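Local coordinates for protein retinol dehydratase (Spodoptera frugiperda, PDB 1FMJ) that binds retinol and adenosine 3',5'-diphosphate and probably converts retinol to anhydroretinol by dehydration, using a sulfotransferase-type fold, at residues W84-D89 and L266-S271; N209-W214 and D324-K329; I104-F109 and S148-V153. All blocks are in the same frame, centred on the assembly; numbering follows the deposited sequence.

Contact 1 of 3, residues W84-D89 and L266-S271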
loop_
_atom_site.group_PDB
_atom_site.type_symbol
_atom_site.label_atom_id
_atom_site.label_comp_id
_atom_site.label_asym_id
_atom_site.label_seq_id
_atom_site.Cartn_x
_atom_site.Cartn_y
_atom_site.Cartn_z
ATOM N N TRP A 84 4.674 14.788 3.635
ATOM C CA TRP A 84 6.029 15.068 4.080
ATOM C C TRP A 84 6.392 16.518 3.844
ATOM O O TRP A 84 6.953 17.169 4.714
ATOM C CB TRP A 84 7.048 14.177 3.366
ATOM C CG TRP A 84 8.342 14.039 4.126
ATOM C CD1 TRP A 84 8.629 13.123 5.102
ATOM C CD2 TRP A 84 9.510 14.858 3.991
ATOM N NE1 TRP A 84 9.902 13.322 5.580
ATOM C CE2 TRP A 84 10.467 14.377 4.917
ATOM C CE3 TRP A 84 9.843 15.952 3.180
ATOM C CZ2 TRP A 84 11.739 14.951 5.051
ATOM C CZ3 TRP A 84 11.111 16.524 3.315
ATOM C CH2 TRP A 84 12.040 16.019 4.244
ATOM N N LEU A 85 6.079 17.022 2.661
ATOM C CA LEU A 85 6.400 18.407 2.339
ATOM C C LEU A 85 5.664 19.380 3.247
ATOM O O LEU A 85 6.243 20.366 3.705
ATOM C CB LEU A 85 6.067 18.701 0.872
ATOM C CG LEU A 85 7.074 18.096 -0.111
ATOM C CD1 LEU A 85 6.562 18.171 -1.546
ATOM C CD2 LEU A 85 8.402 18.837 0.041
ATOM N N ILE A 86 4.393 19.090 3.514
ATOM C CA ILE A 86 3.574 19.944 4.363
ATOM C C ILE A 86 4.060 19.965 5.811
ATOM O O ILE A 86 4.032 21.006 6.462
ATOM C CB ILE A 86 2.097 19.504 4.316
ATOM C CG1 ILE A 86 1.572 19.664 2.884
ATOM C CG2 ILE A 86 1.270 20.333 5.302
ATOM C CD1 ILE A 86 0.117 19.276 2.691
ATOM N N GLU A 87 4.502 18.815 6.313
ATOM C CA GLU A 87 5.009 18.732 7.678
ATOM C C GLU A 87 6.415 19.316 7.747
ATOM O O GLU A 87 6.889 19.661 8.823
ATOM C CB GLU A 87 5.047 17.273 8.160
ATOM C CG GLU A 87 3.695 16.581 8.258
ATOM C CD GLU A 87 2.832 17.128 9.378
ATOM O OE1 GLU A 87 2.791 18.363 9.547
ATOM O OE2 GLU A 87 2.179 16.329 10.082
ATOM N N ASN A 88 7.082 19.439 6.600
ATOM C CA ASN A 88 8.445 19.971 6.586
ATOM C C ASN A 88 8.669 21.319 5.899
ATOM O O ASN A 88 9.689 21.527 5.242
ATOM C CB ASN A 88 9.401 18.925 6.005
ATOM C CG ASN A 88 9.781 17.859 7.023
ATOM O OD1 ASN A 88 10.564 18.116 7.944
ATOM N ND2 ASN A 88 9.217 16.662 6.873
ATOM N N ASP A 89 7.710 22.229 6.048
ATOM C CA ASP A 89 7.828 23.575 5.484
ATOM C C ASP A 89 8.099 23.621 3.988
ATOM O O ASP A 89 8.886 24.447 3.521
ATOM C CB ASP A 89 8.943 24.331 6.202
ATOM C CG ASP A 89 8.750 24.361 7.700
ATOM O OD1 ASP A 89 7.693 24.845 8.149
ATOM O OD2 ASP A 89 9.654 23.902 8.431
ATOM N N LEU A 266 -3.458 18.632 9.210
ATOM C CA LEU A 266 -2.142 18.617 9.841
ATOM C C LEU A 266 -1.841 19.879 10.639
ATOM O O LEU A 266 -0.735 20.040 11.166
ATOM C CB LEU A 266 -1.050 18.408 8.786
ATOM C CG LEU A 266 -1.055 17.028 8.123
ATOM C CD1 LEU A 266 0.040 16.947 7.084
ATOM C CD2 LEU A 266 -0.867 15.956 9.186
ATOM N N GLY A 267 -2.828 20.767 10.729
ATOM C CA GLY A 267 -2.644 22.003 11.464
ATOM C C GLY A 267 -1.606 22.904 10.821
ATOM O O GLY A 267 -0.884 23.624 11.512
ATOM N N LYS A 268 -1.532 22.870 9.494
ATOM C CA LYS A 268 -0.570 23.685 8.759
ATOM C C LYS A 268 -1.277 24.597 7.755
ATOM O O LYS A 268 -2.169 24.158 7.032
ATOM C CB LYS A 268 0.415 22.779 8.012
ATOM C CG LYS A 268 1.143 21.764 8.893
ATOM C CD LYS A 268 2.138 22.437 9.832
ATOM C CE LYS A 268 2.912 21.410 10.642
ATOM N NZ LYS A 268 2.004 20.515 11.422
ATOM N N LYS A 269 -0.884 25.865 7.714
ATOM C CA LYS A 269 -1.494 26.799 6.777
ATOM C C LYS A 269 -0.608 27.012 5.558
ATOM O O LYS A 269 0.613 27.142 5.671
ATOM C CB LYS A 269 -1.794 28.140 7.459
ATOM C CG LYS A 269 -3.042 28.116 8.343
ATOM C CD LYS A 269 -4.297 27.796 7.526
ATOM C CE LYS A 269 -5.531 27.634 8.420
ATOM N NZ LYS A 269 -6.771 27.365 7.632
ATOM N N LEU A 270 -1.241 27.042 4.391
ATOM C CA LEU A 270 -0.537 27.221 3.127
ATOM C C LEU A 270 -1.151 28.364 2.334
ATOM O O LEU A 270 -2.361 28.565 2.367
ATOM C CB LEU A 270 -0.631 25.946 2.291
ATOM C CG LEU A 270 -0.217 24.623 2.931
ATOM C CD1 LEU A 270 -0.539 23.481 1.978
ATOM C CD2 LEU A 270 1.263 24.654 3.259
ATOM N N SER A 271 -0.319 29.106 1.617
ATOM C CA SER A 271 -0.823 30.195 0.798
ATOM C C SER A 271 -1.267 29.556 -0.510
ATOM O O SER A 271 -0.893 28.418 -0.809
ATOM C CB SER A 271 0.271 31.223 0.524
ATOM O OG SER A 271 1.192 30.736 -0.431
HETATM O O HOH W 1 0.906 17.838 12.310
#

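Contact 2 of 3, residues N209-W214 and D324-K329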
loop_
_atom_site.group_PDB
_atom_site.type_symbol
_atom_site.label_atom_id
_atom_site.label_comp_id
_atom_site.label_asym_id
_atom_site.label_seq_id
_atom_site.Cartn_x
_atom_site.Cartn_y
_atom_site.Cartn_z
ATOM N N ASN A 209 -3.166 -14.131 -16.151
ATOM C CA ASN A 209 -3.663 -12.870 -16.699
ATOM C C ASN A 209 -4.436 -12.052 -15.661
ATOM O O ASN A 209 -4.565 -12.450 -14.500
ATOM C CB ASN A 209 -4.566 -13.120 -17.914
ATOM C CG ASN A 209 -5.741 -14.023 -17.592
ATOM O OD1 ASN A 209 -6.328 -13.939 -16.513
ATOM N ND2 ASN A 209 -6.100 -14.888 -18.538
ATOM N N PHE A 210 -4.968 -10.916 -16.089
ATOM C CA PHE A 210 -5.697 -10.060 -15.168
ATOM C C PHE A 210 -6.974 -10.673 -14.611
ATOM O O PHE A 210 -7.299 -10.469 -13.447
ATOM C CB PHE A 210 -6.036 -8.717 -15.810
ATOM C CG PHE A 210 -6.777 -7.802 -14.887
ATOM C CD1 PHE A 210 -6.170 -7.333 -13.724
ATOM C CD2 PHE A 210 -8.101 -7.469 -15.131
ATOM C CE1 PHE A 210 -6.876 -6.552 -12.815
ATOM C CE2 PHE A 210 -8.812 -6.691 -14.228
ATOM C CZ PHE A 210 -8.201 -6.234 -13.070
ATOM N N LYS A 211 -7.710 -11.415 -15.433
ATOM C CA LYS A 211 -8.941 -12.014 -14.945
ATOM C C LYS A 211 -8.660 -12.986 -13.810
ATOM O O LYS A 211 -9.444 -13.067 -12.868
ATOM C CB LYS A 211 -9.694 -12.725 -16.064
ATOM C CG LYS A 211 -11.034 -13.270 -15.609
ATOM C CD LYS A 211 -11.813 -13.890 -16.754
ATOM C CE LYS A 211 -13.179 -14.364 -16.291
ATOM N NZ LYS A 211 -13.862 -15.164 -17.349
ATOM N N ASP A 212 -7.552 -13.727 -13.892
ATOM C CA ASP A 212 -7.205 -14.656 -12.818
ATOM C C ASP A 212 -6.848 -13.822 -11.592
ATOM O O ASP A 212 -7.102 -14.214 -10.455
ATOM C CB ASP A 212 -5.988 -15.513 -13.168
ATOM C CG ASP A 212 -6.222 -16.418 -14.347
ATOM O OD1 ASP A 212 -7.352 -16.919 -14.497
ATOM O OD2 ASP A 212 -5.257 -16.638 -15.112
ATOM N N PHE A 213 -6.239 -12.670 -11.834
ATOM C CA PHE A 213 -5.855 -11.795 -10.739
ATOM C C PHE A 213 -7.128 -11.237 -10.102
ATOM O O PHE A 213 -7.227 -11.143 -8.877
ATOM C CB PHE A 213 -4.970 -10.653 -11.242
ATOM C CG PHE A 213 -4.427 -9.786 -10.140
ATOM C CD1 PHE A 213 -3.316 -10.191 -9.402
ATOM C CD2 PHE A 213 -5.060 -8.597 -9.796
ATOM C CE1 PHE A 213 -2.847 -9.421 -8.334
ATOM C CE2 PHE A 213 -4.595 -7.821 -8.725
ATOM C CZ PHE A 213 -3.488 -8.237 -7.997
ATOM N N TRP A 214 -8.100 -10.881 -10.941
ATOM C CA TRP A 214 -9.373 -10.337 -10.469
ATOM C C TRP A 214 -10.174 -11.336 -9.642
ATOM O O TRP A 214 -10.806 -10.961 -8.654
ATOM C CB TRP A 214 -10.220 -9.860 -11.646
ATOM C CG TRP A 214 -11.670 -9.642 -11.291
ATOM C CD1 TRP A 214 -12.730 -10.420 -11.662
ATOM C CD2 TRP A 214 -12.211 -8.580 -10.499
ATOM N NE1 TRP A 214 -13.899 -9.906 -11.153
ATOM C CE2 TRP A 214 -13.609 -8.775 -10.436
ATOM C CE3 TRP A 214 -11.649 -7.477 -9.835
ATOM C CZ2 TRP A 214 -14.457 -7.909 -9.737
ATOM C CZ3 TRP A 214 -12.489 -6.618 -9.140
ATOM C CH2 TRP A 214 -13.880 -6.839 -9.096
ATOM N N ASP A 324 -14.219 -7.396 -19.023
ATOM C CA ASP A 324 -15.134 -7.687 -20.112
ATOM C C ASP A 324 -16.550 -7.561 -19.570
ATOM O O ASP A 324 -16.739 -7.212 -18.401
ATOM C CB ASP A 324 -14.881 -9.087 -20.691
ATOM C CG ASP A 324 -14.981 -10.190 -19.657
ATOM O OD1 ASP A 324 -14.458 -11.283 -19.942
ATOM O OD2 ASP A 324 -15.577 -9.985 -18.583
ATOM N N GLU A 325 -17.545 -7.827 -20.409
ATOM C CA GLU A 325 -18.925 -7.716 -19.968
ATOM C C GLU A 325 -19.178 -8.485 -18.668
ATOM O O GLU A 325 -19.677 -7.917 -17.694
ATOM C CB GLU A 325 -19.886 -8.183 -21.077
ATOM C CG GLU A 325 -19.255 -8.920 -22.272
ATOM C CD GLU A 325 -18.258 -8.080 -23.092
ATOM O OE1 GLU A 325 -18.570 -6.926 -23.484
ATOM O OE2 GLU A 325 -17.158 -8.593 -23.363
ATOM N N GLU A 326 -18.819 -9.766 -18.649
ATOM C CA GLU A 326 -19.006 -10.608 -17.469
ATOM C C GLU A 326 -18.320 -10.052 -16.224
ATOM O O GLU A 326 -18.945 -9.900 -15.177
ATOM C CB GLU A 326 -18.474 -12.016 -17.729
ATOM C CG GLU A 326 -18.391 -12.867 -16.470
ATOM C CD GLU A 326 -17.527 -14.104 -16.649
ATOM O OE1 GLU A 326 -17.913 -14.990 -17.451
ATOM O OE2 GLU A 326 -16.461 -14.186 -15.990
ATOM N N MET A 327 -17.025 -9.772 -16.336
ATOM C CA MET A 327 -16.259 -9.231 -15.220
ATOM C C MET A 327 -16.898 -7.952 -14.699
ATOM O O MET A 327 -17.004 -7.749 -13.490
ATOM C CB MET A 327 -14.820 -8.943 -15.656
ATOM C CG MET A 327 -13.976 -10.182 -15.818
ATOM S SD MET A 327 -12.468 -9.873 -16.760
ATOM C CE MET A 327 -11.415 -9.113 -15.544
ATOM N N THR A 328 -17.316 -7.092 -15.619
ATOM C CA THR A 328 -17.951 -5.836 -15.252
ATOM C C THR A 328 -19.175 -6.110 -14.383
ATOM O O THR A 328 -19.336 -5.510 -13.323
ATOM C CB THR A 328 -18.362 -5.039 -16.510
ATOM O OG1 THR A 328 -17.184 -4.647 -17.233
ATOM C CG2 THR A 328 -19.152 -3.794 -16.124
ATOM N N LYS A 329 -20.027 -7.027 -14.831
ATOM C CA LYS A 329 -21.226 -7.388 -14.081
ATOM C C LYS A 329 -20.841 -7.985 -12.733
ATOM O O LYS A 329 -21.410 -7.637 -11.695
ATOM C CB LYS A 329 -22.064 -8.407 -14.863
ATOM C CG LYS A 329 -22.643 -7.878 -16.169
ATOM C CD LYS A 329 -23.645 -6.765 -15.929
ATOM C CE LYS A 329 -24.288 -6.319 -17.236
ATOM N NZ LYS A 329 -25.373 -5.320 -17.005
#

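Contact 3 of 3, residues I104-F109 and S148-V153. With RTL (retinol), chain H.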
loop_
_atom_site.group_PDB
_atom_site.type_symbol
_atom_site.label_atom_id
_atom_site.label_comp_id
_atom_site.label_asym_id
_atom_site.label_seq_id
_atom_site.Cartn_x
_atom_site.Cartn_y
_atom_site.Cartn_z
ATOM N N ILE A 104 8.913 4.836 7.063
ATOM C CA ILE A 104 9.194 3.464 7.437
ATOM C C ILE A 104 7.978 2.719 6.924
ATOM O O ILE A 104 6.839 3.110 7.186
ATOM C CB ILE A 104 9.284 3.260 8.955
ATOM C CG1 ILE A 104 10.563 3.904 9.490
ATOM C CG2 ILE A 104 9.251 1.750 9.280
ATOM C CD1 ILE A 104 10.718 3.797 10.983
ATOM N N TYR A 105 8.229 1.671 6.159
ATOM C CA TYR A 105 7.170 0.861 5.600
ATOM C C TYR A 105 6.920 -0.201 6.659
ATOM O O TYR A 105 7.634 -1.189 6.731
ATOM C CB TYR A 105 7.658 0.244 4.288
ATOM C CG TYR A 105 6.608 -0.478 3.484
ATOM C CD1 TYR A 105 6.921 -1.001 2.234
ATOM C CD2 TYR A 105 5.318 -0.664 3.974
ATOM C CE1 TYR A 105 5.983 -1.697 1.484
ATOM C CE2 TYR A 105 4.369 -1.359 3.237
ATOM C CZ TYR A 105 4.712 -1.875 1.989
ATOM O OH TYR A 105 3.791 -2.575 1.246
ATOM N N LEU A 106 5.908 0.033 7.491
ATOM C CA LEU A 106 5.562 -0.867 8.585
ATOM C C LEU A 106 5.406 -2.340 8.206
ATOM O O LEU A 106 6.008 -3.218 8.840
ATOM C CB LEU A 106 4.286 -0.363 9.270
ATOM C CG LEU A 106 3.875 -1.071 10.569
ATOM C CD1 LEU A 106 5.048 -1.088 11.539
ATOM C CD2 LEU A 106 2.678 -0.356 11.183
ATOM N N ASP A 107 4.608 -2.620 7.177
ATOM C CA ASP A 107 4.391 -3.997 6.761
ATOM C C ASP A 107 5.212 -4.468 5.555
ATOM O O ASP A 107 4.954 -5.533 5.005
ATOM C CB ASP A 107 2.887 -4.246 6.526
ATOM C CG ASP A 107 2.227 -3.184 5.652
ATOM O OD1 ASP A 107 2.395 -1.977 5.920
ATOM O OD2 ASP A 107 1.508 -3.565 4.704
ATOM N N GLY A 108 6.207 -3.685 5.151
ATOM C CA GLY A 108 7.025 -4.079 4.015
ATOM C C GLY A 108 7.784 -5.392 4.192
ATOM O O GLY A 108 7.894 -6.203 3.269
ATOM N N PHE A 109 8.305 -5.616 5.389
ATOM C CA PHE A 109 9.079 -6.820 5.656
ATOM C C PHE A 109 8.370 -8.130 5.353
ATOM O O PHE A 109 8.988 -9.059 4.850
ATOM C CB PHE A 109 9.494 -6.845 7.117
ATOM C CG PHE A 109 8.374 -7.196 8.044
ATOM C CD1 PHE A 109 8.222 -8.499 8.507
ATOM C CD2 PHE A 109 7.443 -6.238 8.416
ATOM C CE1 PHE A 109 7.155 -8.838 9.326
ATOM C CE2 PHE A 109 6.369 -6.572 9.235
ATOM C CZ PHE A 109 6.229 -7.878 9.690
ATOM N N SER A 148 10.424 -3.081 14.813
ATOM C CA SER A 148 11.768 -2.727 15.252
ATOM C C SER A 148 12.273 -1.499 14.506
ATOM O O SER A 148 13.040 -0.710 15.051
ATOM C CB SER A 148 12.736 -3.904 15.070
ATOM O OG SER A 148 12.835 -4.310 13.718
ATOM N N LEU A 149 11.831 -1.326 13.261
ATOM C CA LEU A 149 12.257 -0.169 12.475
ATOM C C LEU A 149 11.729 1.107 13.132
ATOM O O LEU A 149 12.476 2.053 13.348
ATOM C CB LEU A 149 11.738 -0.262 11.037
ATOM C CG LEU A 149 12.206 -1.407 10.129
ATOM C CD1 LEU A 149 11.373 -1.394 8.855
ATOM C CD2 LEU A 149 13.680 -1.267 9.798
ATOM N N LEU A 150 10.440 1.127 13.455
ATOM C CA LEU A 150 9.836 2.292 14.099
ATOM C C LEU A 150 10.488 2.569 15.449
ATOM O O LEU A 150 10.902 3.691 15.730
ATOM C CB LEU A 150 8.335 2.071 14.332
ATOM C CG LEU A 150 7.372 1.923 13.155
ATOM C CD1 LEU A 150 5.946 1.850 13.699
ATOM C CD2 LEU A 150 7.506 3.106 12.211
ATOM N N ALA A 151 10.562 1.535 16.284
ATOM C CA ALA A 151 11.136 1.652 17.624
ATOM C C ALA A 151 12.550 2.221 17.612
ATOM O O ALA A 151 12.965 2.892 18.554
ATOM C CB ALA A 151 11.136 0.283 18.310
ATOM N N ALA A 152 13.280 1.950 16.537
ATOM C CA ALA A 152 14.651 2.414 16.401
ATOM C C ALA A 152 14.764 3.916 16.104
ATOM O O ALA A 152 15.778 4.541 16.417
ATOM C CB ALA A 152 15.357 1.601 15.318
ATOM N N VAL A 153 13.732 4.499 15.506
ATOM C CA VAL A 153 13.767 5.928 15.208
ATOM C C VAL A 153 13.834 6.719 16.521
ATOM O O VAL A 153 13.011 6.525 17.410
ATOM C CB VAL A 153 12.520 6.360 14.403
ATOM C CG1 VAL A 153 12.509 7.875 14.225
ATOM C CG2 VAL A 153 12.518 5.667 13.036
HETATM C C1 RTL H . 11.128 -9.079 -3.965
HETATM C C2 RTL H . 11.390 -10.596 -3.699
HETATM C C3 RTL H . 12.131 -10.853 -2.392
HETATM C C4 RTL H . 12.721 -9.948 -1.313
HETATM C C5 RTL H . 12.385 -8.520 -1.749
HETATM C C6 RTL H . 11.691 -8.079 -2.886
HETATM C C7 RTL H . 11.429 -6.642 -3.167
HETATM C C8 RTL H . 10.400 -5.929 -2.622
HETATM C C9 RTL H . 10.132 -4.510 -2.895
HETATM C C10 RTL H . 9.047 -3.932 -2.262
HETATM C C11 RTL H . 8.526 -2.549 -2.331
HETATM C C12 RTL H . 7.165 -2.530 -2.531
HETATM C C13 RTL H . 6.131 -1.485 -2.680
HETATM C C14 RTL H . 4.780 -1.511 -2.884
HETATM C C15 RTL H . 3.883 -1.447 -1.719
HETATM O O1 RTL H . 3.583 -0.163 -1.370
HETATM C C16 RTL H . 9.590 -9.091 -4.070
HETATM C C17 RTL H . 11.706 -8.885 -5.376
HETATM C C18 RTL H . 12.967 -7.530 -0.728
HETATM C C19 RTL H . 11.046 -3.728 -3.857
HETATM C C20 RTL H . 6.856 -0.134 -2.567
#

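Contact 1 of 3, residues W84-D89 and L266-S271
Ile86 and Glu87, in the last turn of helix 76-87, meet Leu266 and Lys268 in the loop that follows helix 255-265, where positive-phi Gly267 closes the helix end in a Schellman motif. Both helices belong to the P-loop-like sulfotransferase fold, and the contact joins them at their C-terminal ends. With chi1 of Ile86 at -63°, its CG2 branch projects away from the backbone N; Ile86 CG2 lies 3.7 Å from Lys268 CB and also touches Leu266 CD1, while the other branch carries Ile86 CD1 to 4.3 Å from Leu270 CD1. Ile262 of helix 255-265 also packs against Ile86.

Glu87 is bent at chi2 (-69°), which swings its carboxylate across the isobutyl group of Leu266 at about a right angle and brings OE2 to 3.2 Å from Leu266 CD2. Lys268 bends at chi2 and again at chi4, curling its ammonium group back beside its own loop. There Lys268 NZ gives one hydrogen bond of 2.8 Å to Leu266 O and a second, part of a salt bridge, of 3.0 Å to Glu87 OE1. A methionine in place of Lys268 would probably leave Glu87 OE1 without its charged mate, the carboxylate less firmly held and Leu266 O short of a donor. Glu87 has a further, long and weak ion pair with Lys158. A water closes the polar side of the contact, donating to Leu266 O and to Glu87 OE2 at 3.0 Å each, while the lysine meets OE1 on its syn lone pair.

Contact 2 of 3, residues N209-W214 and D324-K329
The side chains of Lys211 and Met327 cross obliquely where helix 210-218 and helix 325-338 start out in nearly the same direction, the axes of residues 210-214 and 325-329 inclined by 19°. A trans chi1 (-176°) and an extended chain beyond it carry Lys211 straight out from its own helix, its methylenes passing the thioether one after another. Its CB faces both SD and CE of Met327. The next carbon, Lys211 CG, is 3.9 Å from Met327 SD, and Lys211 CD is 4.1 Å from the same sulfur. From there on the partner changes: Lys211 CE lies beside Glu326 OE2, and Lys211 NZ donates to Glu326 OE2 at 3.1 Å in a salt bridge. The two chains cross at about a right angle, and the ammonium group comes at the carboxylate from above its plane.

Met327 turns at chi3 (79°) and sets its methyl group among the aromatic residues. Met327 CE is 3.7 Å from Phe210 CD2 and 4.1 Å from Trp214 CB, which itself sits over one face of the Phe210 ring, toward its rim. Phe323 adds a third ring, meeting Trp214 edge-to-face, and the indole NE1 is satisfied by Gln330 OE1. Each helix is capped at its start. Asn209 and Asp212 form a capping box, its return bond weak, and Asp324 OD2 accepts from Met327 N at 2.7 Å, tying down the first turn that carries the methionine.

The chemistry is thus divided along one lysine: its inner methylenes share in a buried contact of sulfur, methyl and aromatic carbon, whereas its charge is matched at the rim, where Glu326 is exposed and water probably weakens the ion pair.

Contact 3 of 3, residues I104-F109 and S148-V153
The edge strand of the central parallel sheet, residues 104-105, packs against the C-terminal end of helix 146-152 mainly through Ile104, whose side chain points at Leu149, Leu150 and Val153. Its CD1 is the busiest atom. Ile104 CD1 meets Val153 CG2 tip to tip at 3.3 Å, tighter than usual for two carbons, and lies 3.4 Å from Leu149 O and 3.5 Å from Leu150 CD2. A chi1 of -71° keeps CG1 beside the backbone N, and the CG2 branch of Ile104 rests 3.6 Å from Leu149 CB. Leu106 adds a second apolar pair, crossing Leu150 at about a right angle with its CD1 3.8 Å from Leu150 CD1; both leucines also touch Val161 on the neighbouring strand 160-163.

That neighbour explains the topology: the chain leaves strand 104-105, passes through helices 132-142 and 146-152 and returns in parallel as strand 160-163, a beta-alpha-beta crossover, and the contact packs the second of these helices on the first strand. Beyond the strand the backbone folds into a type I turn from Tyr105 to Gly108, closed by the bond from Gly108 N to Tyr105 O.

Tyr105 belongs to the retinol pocket, where its OH is 3.2 Å from C15 of retinol, the carbon that carries the hydroxyl. Lys162 and His164 are both hydrogen-bonded to retinol; Lys162 also makes a cation-pi contact with the Tyr105 ring, and the His164 ring meets it. Within the turn, Gly108 CA sits 3.4 Å above one face of the Tyr105 ring, over its centre.

Overall arrangement
All three contacts lie within the sulfotransferase domain and share no helix or strand, yet differ in depth and chemistry. Contact 3, nearest the middle of the chain, is purely apolar across its segments and adjoins the retinol pocket. Contacts 1 and 2 sit on opposite sides of the chain's centre, about 41 Å apart between centres, and each joins apolar packing to a lysine-glutamate salt bridge. Contact 2 is the more buried, joining helix starts, whereas contact 1 joins helix ends, is only partly buried and includes a water. Along the sequence, contact 3 is nested inside the loop closed by contact 1, with which contact 2 crosses.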